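Local structure of signal transduction histidine-protein kinase/phosphatase MprB (Mycobacterium hassiacum, 6BLK) at residues W61-R71 with L82-G90; G90-F100 with G131-D139. The protein probably transfers phosphate from ATP to a protein histidine as the sensor kinase of a two-component system, this chain being its ATP-binding catalytic domain. All coordinates share one frame; numbering follows the deposited sequence.

Interaction 1 (W61-R71 with L82-G90). With ATP (adenosine-5'-triphosphate), chain E.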
loop_
_atom_site.group_PDB
_atom_site.type_symbol
_atom_site.label_atom_id
_atom_site.label_comp_id
_atom_site.label_asym_id
_atom_site.label_seq_id
_atom_site.Cartn_x
_atom_site.Cartn_y
_atom_site.Cartn_z
ATOM N N TRP A 61 0.583 -11.473 -5.273
ATOM C CA TRP A 61 0.184 -12.587 -4.432
ATOM C C TRP A 61 -1.338 -12.738 -4.331
ATOM O O TRP A 61 -1.817 -13.495 -3.487
ATOM C CB TRP A 61 0.853 -12.461 -3.063
ATOM C CG TRP A 61 2.332 -12.794 -3.166
ATOM C CD1 TRP A 61 2.879 -14.037 -3.286
ATOM C CD2 TRP A 61 3.440 -11.871 -3.184
ATOM N NE1 TRP A 61 4.252 -13.949 -3.384
ATOM C CE2 TRP A 61 4.622 -12.630 -3.311
ATOM C CE3 TRP A 61 3.539 -10.477 -3.095
ATOM C CZ2 TRP A 61 5.880 -12.046 -3.374
ATOM C CZ3 TRP A 61 4.795 -9.898 -3.151
ATOM C CH2 TRP A 61 5.947 -10.680 -3.287
ATOM N N SER A 62 -2.075 -12.069 -5.170
ATOM C CA SER A 62 -3.522 -12.279 -5.296
ATOM C C SER A 62 -3.795 -13.578 -6.034
ATOM O O SER A 62 -3.193 -13.814 -7.084
ATOM C CB SER A 62 -4.174 -11.177 -6.092
ATOM O OG SER A 62 -4.438 -10.019 -5.315
ATOM N N PRO A 63 -4.760 -14.362 -5.570
ATOM C CA PRO A 63 -5.203 -15.505 -6.367
ATOM C C PRO A 63 -5.871 -15.053 -7.651
ATOM O O PRO A 63 -6.270 -13.896 -7.810
ATOM C CB PRO A 63 -6.175 -16.233 -5.426
ATOM C CG PRO A 63 -6.733 -15.191 -4.561
ATOM C CD PRO A 63 -5.587 -14.201 -4.357
ATOM N N PRO A 64 -6.006 -15.944 -8.630
ATOM C CA PRO A 64 -6.738 -15.568 -9.838
ATOM C C PRO A 64 -8.152 -15.152 -9.483
ATOM O O PRO A 64 -8.830 -15.814 -8.692
ATOM C CB PRO A 64 -6.712 -16.852 -10.679
ATOM C CG PRO A 64 -5.655 -17.616 -10.121
ATOM C CD PRO A 64 -5.548 -17.330 -8.700
ATOM N N GLY A 65 -8.575 -14.027 -10.046
ATOM C CA GLY A 65 -9.855 -13.439 -9.717
ATOM C C GLY A 65 -9.948 -12.831 -8.337
ATOM O O GLY A 65 -11.047 -12.450 -7.920
ATOM N N GLY A 66 -8.830 -12.701 -7.633
ATOM C CA GLY A 66 -8.853 -12.122 -6.301
ATOM C C GLY A 66 -9.326 -10.684 -6.299
ATOM O O GLY A 66 -9.292 -9.966 -7.294
ATOM N N ARG A 67 -9.777 -10.277 -5.129
ATOM C CA ARG A 67 -10.223 -8.924 -4.881
ATOM C C ARG A 67 -9.112 -8.201 -4.136
ATOM O O ARG A 67 -8.524 -8.752 -3.202
ATOM C CB ARG A 67 -11.511 -8.910 -4.061
ATOM C CG ARG A 67 -12.738 -9.381 -4.838
ATOM C CD ARG A 67 -14.035 -9.209 -4.047
ATOM N NE ARG A 67 -14.070 -10.022 -2.830
ATOM C CZ ARG A 67 -14.148 -9.549 -1.585
ATOM N NH1 ARG A 67 -14.210 -8.247 -1.344
ATOM N NH2 ARG A 67 -14.175 -10.398 -0.564
ATOM N N VAL A 68 -8.828 -6.979 -4.564
ATOM C CA VAL A 68 -7.889 -6.114 -3.862
ATOM C C VAL A 68 -8.655 -4.876 -3.424
ATOM O O VAL A 68 -9.290 -4.207 -4.244
ATOM C CB VAL A 68 -6.683 -5.763 -4.754
ATOM C CG1 VAL A 68 -5.848 -4.609 -4.128
ATOM C CG2 VAL A 68 -5.810 -7.006 -5.019
ATOM N N GLY A 69 -8.632 -4.594 -2.122
ATOM C CA GLY A 69 -9.336 -3.459 -1.572
ATOM C C GLY A 69 -8.359 -2.300 -1.419
ATOM O O GLY A 69 -7.233 -2.492 -1.002
ATOM N N VAL A 70 -8.821 -1.119 -1.808
ATOM C CA VAL A 70 -8.024 0.097 -1.764
ATOM C C VAL A 70 -8.917 1.138 -1.110
ATOM O O VAL A 70 -9.826 1.679 -1.749
ATOM C CB VAL A 70 -7.570 0.571 -3.147
ATOM C CG1 VAL A 70 -6.706 1.785 -3.019
ATOM C CG2 VAL A 70 -6.879 -0.559 -3.927
ATOM N N ARG A 71 -8.691 1.402 0.164
ATOM C CA ARG A 71 -9.617 2.208 0.943
ATOM C C ARG A 71 -8.850 3.326 1.614
ATOM O O ARG A 71 -7.796 3.104 2.195
ATOM C CB ARG A 71 -10.362 1.387 2.008
ATOM C CG ARG A 71 -10.786 -0.038 1.603
ATOM C CD ARG A 71 -12.074 -0.128 0.850
ATOM N NE ARG A 71 -12.440 -1.522 0.602
ATOM C CZ ARG A 71 -13.397 -1.898 -0.240
ATOM N NH1 ARG A 71 -14.090 -0.986 -0.913
ATOM N NH2 ARG A 71 -13.668 -3.183 -0.398
ATOM N N LEU A 82 -4.860 4.851 4.563
ATOM C CA LEU A 82 -4.970 4.086 3.331
ATOM C C LEU A 82 -4.750 2.631 3.701
ATOM O O LEU A 82 -3.734 2.287 4.307
ATOM C CB LEU A 82 -3.950 4.561 2.291
ATOM C CG LEU A 82 -3.689 3.721 1.034
ATOM C CD1 LEU A 82 -4.881 3.665 0.102
ATOM C CD2 LEU A 82 -2.491 4.306 0.280
ATOM N N VAL A 83 -5.693 1.789 3.349
ATOM C CA VAL A 83 -5.575 0.361 3.625
ATOM C C VAL A 83 -5.702 -0.361 2.309
ATOM O O VAL A 83 -6.730 -0.242 1.625
ATOM C CB VAL A 83 -6.620 -0.144 4.631
ATOM C CG1 VAL A 83 -6.330 -1.592 4.995
ATOM C CG2 VAL A 83 -6.619 0.686 5.878
ATOM N N ILE A 84 -4.669 -1.114 1.957
ATOM C CA ILE A 84 -4.650 -1.923 0.738
ATOM C C ILE A 84 -4.635 -3.400 1.140
ATOM O O ILE A 84 -3.796 -3.845 1.941
ATOM C CB ILE A 84 -3.462 -1.569 -0.166
ATOM C CG1 ILE A 84 -3.638 -0.165 -0.750
ATOM C CG2 ILE A 84 -3.300 -2.603 -1.279
ATOM C CD1 ILE A 84 -2.387 0.452 -1.330
ATOM N N THR A 85 -5.616 -4.145 0.642
ATOM C CA THR A 85 -5.865 -5.490 1.117
ATOM C C THR A 85 -5.922 -6.446 -0.056
ATOM O O THR A 85 -6.343 -6.088 -1.164
ATOM C CB THR A 85 -7.191 -5.642 1.901
ATOM O OG1 THR A 85 -8.273 -5.157 1.099
ATOM C CG2 THR A 85 -7.165 -4.927 3.199
ATOM N N ASP A 86 -5.511 -7.682 0.207
ATOM C CA ASP A 86 -5.635 -8.743 -0.798
ATOM C C ASP A 86 -6.177 -10.007 -0.150
ATOM O O ASP A 86 -6.453 -10.068 1.050
ATOM C CB ASP A 86 -4.300 -9.012 -1.498
ATOM C CG ASP A 86 -3.231 -9.431 -0.531
ATOM O OD1 ASP A 86 -3.410 -10.462 0.167
ATOM O OD2 ASP A 86 -2.227 -8.689 -0.426
ATOM N N GLN A 87 -6.342 -11.045 -0.991
ATOM C CA GLN A 87 -6.817 -12.355 -0.582
ATOM C C GLN A 87 -5.726 -13.400 -0.735
ATOM O O GLN A 87 -6.006 -14.576 -0.962
ATOM C CB GLN A 87 -8.043 -12.736 -1.399
ATOM C CG GLN A 87 -9.231 -11.854 -1.146
ATOM C CD GLN A 87 -10.454 -12.317 -1.916
ATOM O OE1 GLN A 87 -10.472 -12.303 -3.144
ATOM N NE2 GLN A 87 -11.473 -12.734 -1.194
ATOM N N GLY A 88 -4.483 -12.968 -0.633
ATOM C CA GLY A 88 -3.347 -13.837 -0.674
ATOM C C GLY A 88 -3.113 -14.514 0.656
ATOM O O GLY A 88 -3.966 -14.531 1.547
ATOM N N PRO A 89 -1.938 -15.123 0.815
ATOM C CA PRO A 89 -1.704 -15.929 2.016
ATOM C C PRO A 89 -1.599 -15.141 3.302
ATOM O O PRO A 89 -1.738 -15.734 4.387
ATOM C CB PRO A 89 -0.372 -16.624 1.707
ATOM C CG PRO A 89 0.297 -15.680 0.776
ATOM C CD PRO A 89 -0.783 -15.158 -0.097
ATOM N N GLY A 90 -1.348 -13.844 3.230
ATOM C CA GLY A 90 -1.118 -13.061 4.420
ATOM C C GLY A 90 0.302 -13.228 4.932
ATOM O O GLY A 90 0.996 -14.192 4.637
HETATM P PG ATP E . 10.347 -5.774 -5.085
HETATM O O1G ATP E . 9.133 -5.168 -4.406
HETATM O O2G ATP E . 11.726 -5.207 -4.715
HETATM O O3G ATP E . 10.179 -5.999 -6.578
HETATM P PB ATP E . 9.407 -8.001 -3.433
HETATM O O1B ATP E . 9.905 -9.422 -3.240
HETATM O O2B ATP E . 8.059 -7.724 -4.003
HETATM O O3B ATP E . 10.440 -7.280 -4.472
HETATM P PA ATP E . 8.678 -6.316 -1.143
HETATM O O1A ATP E . 9.569 -5.430 -0.277
HETATM O O2A ATP E . 7.620 -5.646 -1.985
HETATM O O3A ATP E . 9.713 -7.206 -2.039
HETATM O "O5'" ATP E . 8.080 -7.428 -0.212
HETATM C "C5'" ATP E . 8.924 -8.195 0.628
HETATM C "C4'" ATP E . 8.349 -9.601 0.740
HETATM O "O4'" ATP E . 7.189 -9.509 1.575
HETATM C "C3'" ATP E . 7.886 -10.289 -0.551
HETATM O "O3'" ATP E . 8.962 -10.979 -1.223
HETATM C "C2'" ATP E . 6.845 -11.247 -0.002
HETATM O "O2'" ATP E . 7.451 -12.415 0.581
HETATM C "C1'" ATP E . 6.229 -10.461 1.133
HETATM N N9 ATP E . 5.026 -9.703 0.744
HETATM C C8 ATP E . 4.906 -8.347 0.537
HETATM N N7 ATP E . 3.613 -8.030 0.240
HETATM C C5 ATP E . 2.917 -9.189 0.266
HETATM C C6 ATP E . 1.522 -9.514 0.074
HETATM N N6 ATP E . 0.664 -8.538 -0.253
HETATM N N1 ATP E . 1.165 -10.791 0.196
HETATM C C2 ATP E . 2.047 -11.760 0.504
HETATM N N3 ATP E . 3.349 -11.528 0.718
HETATM C C4 ATP E . 3.824 -10.265 0.617
HETATM O O HOH W 1 -6.603 -10.656 -3.751
#
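Gly69 and Thr85 face each other as a hydrogen-bonded antiparallel pair in the closely packed, strand-paired part of the contact. Gly69 N gives to Thr85 O at 2.9 Å, and Thr85 N gives to Gly69 O at 2.8 Å. Because chi1 of 54° sets Thr85 OG1 between its own backbone N and carbonyl carbon, the hydroxyl lies over the glycine, 3.3 Å from Gly69 CA, and takes a second, weak bond from Gly69 N. Arg71 and Val83 repeat the paired bonds. On the buried face of the hairpin, Val70 CG1 lies beside Leu82 CD1 (4.1 Å), the two side chains pointing the same way.

Where strand 67-71 begins and the loops take over, the join is looser and more polar. Gln87 reaches out with an extended chain so that its OE1 accepts from Arg67 N at 2.9 Å, the donor tilted 33° from the carbonyl plane; the exposed Arg67 guanidinium lies obliquely by this amide, its plane turned well away, its charge paired with Glu32. One water ties Ser62 OG, Arg67 O and Gln87 N together; Ser62 OG also bonds Ala58 O of helix 44-60.

Asp86 OD1 accepts from Gly88 N in an Asx turn and from Thr147 N, leaving Asp86 OD2 to take the adenine amino group, ATP N6, at 2.9 Å and nearly straight (164°). Trp61 lays one ring face against the base and ribose, with CH2 3.4 Å from ATP C3'.

Helix 44-60 covers the face bearing Val70, Leu82 and Ile84, while strands 30-40 and 147-154 flank the hairpin within the mixed sheet.

Interaction 2 (G90-F100 with G131-D139)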
loop_
_atom_site.group_PDB
_atom_site.type_symbol
_atom_site.label_atom_id
_atom_site.label_comp_id
_atom_site.label_asym_id
_atom_site.label_seq_id
_atom_site.Cartn_x
_atom_site.Cartn_y
_atom_site.Cartn_z
ATOM N N GLY A 90 -1.348 -13.844 3.230
ATOM C CA GLY A 90 -1.118 -13.061 4.420
ATOM C C GLY A 90 0.302 -13.228 4.932
ATOM O O GLY A 90 0.996 -14.192 4.637
ATOM N N ILE A 91 0.733 -12.255 5.715
ATOM C CA ILE A 91 2.046 -12.289 6.362
ATOM C C ILE A 91 1.819 -12.618 7.834
ATOM O O ILE A 91 1.120 -11.864 8.520
ATOM C CB ILE A 91 2.793 -10.959 6.196
ATOM C CG1 ILE A 91 3.134 -10.748 4.711
ATOM C CG2 ILE A 91 4.067 -10.947 7.065
ATOM C CD1 ILE A 91 3.668 -9.363 4.365
ATOM N N PRO A 92 2.370 -13.720 8.347
ATOM C CA PRO A 92 2.013 -14.167 9.703
ATOM C C PRO A 92 2.590 -13.254 10.772
ATOM O O PRO A 92 3.540 -12.498 10.516
ATOM C CB PRO A 92 2.631 -15.572 9.783
ATOM C CG PRO A 92 3.786 -15.520 8.826
ATOM C CD PRO A 92 3.366 -14.597 7.712
ATOM N N PRO A 93 2.052 -13.307 11.997
ATOM C CA PRO A 93 2.465 -12.337 13.025
ATOM C C PRO A 93 3.958 -12.265 13.282
ATOM O O PRO A 93 4.481 -11.162 13.488
ATOM C CB PRO A 93 1.710 -12.824 14.269
ATOM C CG PRO A 93 0.545 -13.543 13.725
ATOM C CD PRO A 93 0.986 -14.196 12.491
ATOM N N GLN A 94 4.657 -13.398 13.296
ATOM C CA GLN A 94 6.058 -13.410 13.707
ATOM C C GLN A 94 6.970 -12.708 12.704
ATOM O O GLN A 94 8.013 -12.175 13.102
ATOM C CB GLN A 94 6.527 -14.855 13.942
ATOM C CG GLN A 94 6.537 -15.778 12.722
ATOM C CD GLN A 94 5.173 -16.428 12.417
ATOM O OE1 GLN A 94 4.145 -16.084 13.019
ATOM N NE2 GLN A 94 5.174 -17.383 11.482
ATOM N N GLU A 95 6.588 -12.678 11.427
ATOM C CA GLU A 95 7.344 -12.013 10.372
ATOM C C GLU A 95 7.043 -10.524 10.260
ATOM O O GLU A 95 7.716 -9.838 9.485
ATOM C CB GLU A 95 7.041 -12.655 9.015
ATOM C CG GLU A 95 7.502 -14.090 8.876
ATOM C CD GLU A 95 7.305 -14.640 7.485
ATOM O OE1 GLU A 95 6.477 -14.094 6.709
ATOM O OE2 GLU A 95 8.000 -15.625 7.149
ATOM N N ARG A 96 6.018 -10.023 10.931
ATOM C CA ARG A 96 5.554 -8.675 10.619
ATOM C C ARG A 96 6.589 -7.610 10.981
ATOM O O ARG A 96 6.440 -6.474 10.528
ATOM C CB ARG A 96 4.215 -8.385 11.291
ATOM C CG ARG A 96 3.053 -9.105 10.625
ATOM C CD ARG A 96 1.784 -8.940 11.332
ATOM N NE ARG A 96 0.846 -9.904 10.808
ATOM C CZ ARG A 96 -0.247 -10.282 11.432
ATOM N NH1 ARG A 96 -0.561 -9.771 12.607
ATOM N NH2 ARG A 96 -1.007 -11.215 10.869
ATOM N N HIS A 97 7.653 -7.977 11.716
ATOM C CA HIS A 97 8.771 -7.097 12.057
ATOM C C HIS A 97 9.914 -7.135 11.031
ATOM O O HIS A 97 10.866 -6.345 11.141
ATOM C CB HIS A 97 9.334 -7.476 13.442
ATOM C CG HIS A 97 9.992 -8.819 13.469
ATOM N ND1 HIS A 97 11.244 -9.051 12.936
ATOM C CD2 HIS A 97 9.557 -10.010 13.938
ATOM C CE1 HIS A 97 11.554 -10.328 13.083
ATOM N NE2 HIS A 97 10.547 -10.931 13.690
ATOM N N LEU A 98 9.890 -8.051 10.069
ATOM C CA LEU A 98 10.812 -7.979 8.946
ATOM C C LEU A 98 10.199 -7.253 7.768
ATOM O O LEU A 98 10.917 -6.861 6.843
ATOM C CB LEU A 98 11.235 -9.387 8.492
ATOM C CG LEU A 98 12.289 -10.169 9.292
ATOM C CD1 LEU A 98 12.464 -11.612 8.749
ATOM C CD2 LEU A 98 13.621 -9.424 9.270
ATOM N N VAL A 99 8.885 -7.060 7.784
ATOM C CA VAL A 99 8.241 -6.354 6.696
ATOM C C VAL A 99 8.709 -4.904 6.762
ATOM O O VAL A 99 8.795 -4.307 7.847
ATOM C CB VAL A 99 6.708 -6.476 6.801
ATOM C CG1 VAL A 99 6.003 -5.698 5.681
ATOM C CG2 VAL A 99 6.285 -7.902 6.744
ATOM N N PHE A 100 9.010 -4.342 5.606
ATOM C CA PHE A 100 9.530 -3.018 5.369
ATOM C C PHE A 100 11.059 -3.007 5.497
ATOM O O PHE A 100 11.653 -1.986 5.184
ATOM C CB PHE A 100 8.889 -1.932 6.268
ATOM C CG PHE A 100 7.385 -1.941 6.263
ATOM C CD1 PHE A 100 6.692 -1.631 5.111
ATOM C CD2 PHE A 100 6.665 -2.308 7.385
ATOM C CE1 PHE A 100 5.311 -1.657 5.077
ATOM C CE2 PHE A 100 5.282 -2.329 7.363
ATOM C CZ PHE A 100 4.605 -2.008 6.194
ATOM N N GLY A 131 4.102 10.059 8.121
ATOM C CA GLY A 131 3.100 9.047 8.313
ATOM C C GLY A 131 3.591 7.889 9.162
ATOM O O GLY A 131 4.654 7.927 9.794
ATOM N N ALA A 132 2.771 6.848 9.185
ATOM C CA ALA A 132 3.032 5.634 9.921
ATOM C C ALA A 132 2.449 4.470 9.140
ATOM O O ALA A 132 1.532 4.627 8.336
ATOM C CB ALA A 132 2.429 5.668 11.339
ATOM N N LEU A 133 3.019 3.298 9.347
ATOM C CA LEU A 133 2.483 2.156 8.630
ATOM C C LEU A 133 2.606 0.901 9.472
ATOM O O LEU A 133 3.340 0.836 10.473
ATOM C CB LEU A 133 3.130 2.005 7.242
ATOM C CG LEU A 133 4.607 1.762 7.028
ATOM C CD1 LEU A 133 4.903 1.799 5.544
ATOM C CD2 LEU A 133 5.476 2.774 7.761
ATOM N N ARG A 134 1.782 -0.068 9.100
ATOM C CA ARG A 134 1.777 -1.334 9.802
ATOM C C ARG A 134 1.175 -2.374 8.875
ATOM O O ARG A 134 0.547 -2.051 7.867
ATOM C CB ARG A 134 1.006 -1.261 11.117
ATOM C CG ARG A 134 -0.443 -0.994 11.008
ATOM C CD ARG A 134 -1.097 -1.059 12.388
ATOM N NE ARG A 134 -2.533 -0.914 12.238
ATOM C CZ ARG A 134 -3.410 -1.917 12.197
ATOM N NH1 ARG A 134 -3.036 -3.183 12.348
ATOM N NH2 ARG A 134 -4.690 -1.649 12.032
ATOM N N VAL A 135 1.375 -3.624 9.253
ATOM C CA VAL A 135 0.920 -4.771 8.481
ATOM C C VAL A 135 0.061 -5.628 9.393
ATOM O O VAL A 135 0.302 -5.737 10.600
ATOM C CB VAL A 135 2.118 -5.560 7.878
ATOM C CG1 VAL A 135 3.114 -5.938 8.954
ATOM C CG2 VAL A 135 1.655 -6.831 7.144
ATOM N N ASP A 136 -0.973 -6.239 8.808
ATOM C CA ASP A 136 -1.897 -7.080 9.553
ATOM C C ASP A 136 -2.531 -8.036 8.546
ATOM O O ASP A 136 -2.271 -7.940 7.349
ATOM C CB ASP A 136 -2.940 -6.211 10.273
ATOM C CG ASP A 136 -3.525 -6.859 11.524
ATOM O OD1 ASP A 136 -3.679 -8.102 11.586
ATOM O OD2 ASP A 136 -3.863 -6.085 12.452
ATOM N N TYR A 137 -3.373 -8.938 9.030
ATOM C CA TYR A 137 -4.199 -9.732 8.126
ATOM C C TYR A 137 -5.349 -8.887 7.600
ATOM O O TYR A 137 -5.881 -8.022 8.303
ATOM C CB TYR A 137 -4.773 -10.966 8.824
ATOM C CG TYR A 137 -3.822 -12.101 9.025
ATOM C CD1 TYR A 137 -2.822 -12.384 8.108
ATOM C CD2 TYR A 137 -3.906 -12.866 10.165
ATOM C CE1 TYR A 137 -1.961 -13.455 8.311
ATOM C CE2 TYR A 137 -3.053 -13.919 10.380
ATOM C CZ TYR A 137 -2.085 -14.200 9.465
ATOM O OH TYR A 137 -1.241 -15.265 9.713
ATOM N N ALA A 138 -5.724 -9.126 6.343
ATOM C CA ALA A 138 -6.899 -8.452 5.782
ATOM C C ALA A 138 -8.207 -8.976 6.388
ATOM O O ALA A 138 -9.131 -8.192 6.660
ATOM C CB ALA A 138 -6.897 -8.597 4.264
ATOM N N ASP A 139 -8.316 -10.289 6.613
ATOM C CA ASP A 139 -9.499 -10.871 7.249
ATOM C C ASP A 139 -9.074 -12.137 7.975
ATOM O O ASP A 139 -8.993 -13.219 7.374
ATOM C CB ASP A 139 -10.607 -11.164 6.249
ATOM C CG ASP A 139 -11.875 -11.634 6.920
ATOM O OD1 ASP A 139 -11.820 -11.948 8.125
ATOM O OD2 ASP A 139 -12.915 -11.711 6.240
HETATM O O HOH W 2 0.009 -16.130 7.080
HETATM O O HOH W 3 -0.155 -9.883 6.398
#
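Arg96 runs over the strand like a ridge, and Val135 is the bump beneath it: Val135 CG1 touches Arg96 CB and CG, both at 3.6 Å. Past this knob the arginine stays extended from CG to NE, which carries its flat end across the backbone to Tyr137. Its NH2 sits over the centre of the tyrosine ring, and Arg96 CZ lies 4.5 Å from the centroid of the Tyr137 ring, only 2° off the normal, a cation-pi contact with the guanidinium standing edge-on to the ring (planes 84° apart).

Two bonds fix that rotation. Arg96 NE and NH2 both grip Ile91 O side-on, NE at 3.0 Å, with the oxygen close to the guanidinium plane. The guanidinium is also sandwiched, Asp136 CA over one face and Pro93 CA over the other. Asp136 OD1 adds a long ion pair to Arg96 NH1, based on charge alone since the oxygen lies well out of plane; OD2 of the same carboxylate bridges to Arg134.

The tyrosine in turn fills the bend at Gly90-Pro93. Gly90 CA meets its edge. Tyr137 OH rests 3.4 Å from Pro92 CA. A water next to this bend accepts from Ile91 N and donates to Asp136 O.

At the other end Phe100 and Leu133 approach from opposite directions. Leu133 CD1 lies 3.5 Å from Phe100 CE1, over a ring face in a CH-pi contact, while Val99 CG1 covers the opposite face.

Strand 132-137 pairs with strand 147-154, whose Thr147 and Ile149 also touch Val135; helix 118-128 borders the far end, Leu119 and Lys123 touching Phe100 and Val122 touching Leu133.

The two interactions follow one another along the chain, sharing Gly90, where interaction 1 closes and interaction 2 opens. Their centres lie 14 Å apart, and Thr85 CB meets Ala138 CB at 3.8 Å. Both reach the same mixed sheet: strand 147-154 pairs with 79-85 from interaction 1 on one side and with 132-137 from interaction 2 on the other. Residues 61-71 with 82-90 bring direct adenine and ribose contacts, whereas 90-100 with 131-139 borders the nucleotide through Ile91. This places the segment leaving strand 79-85 along the ATP pocket of the histidine kinase ATPase domain, with its continuation packed against strand 132-137.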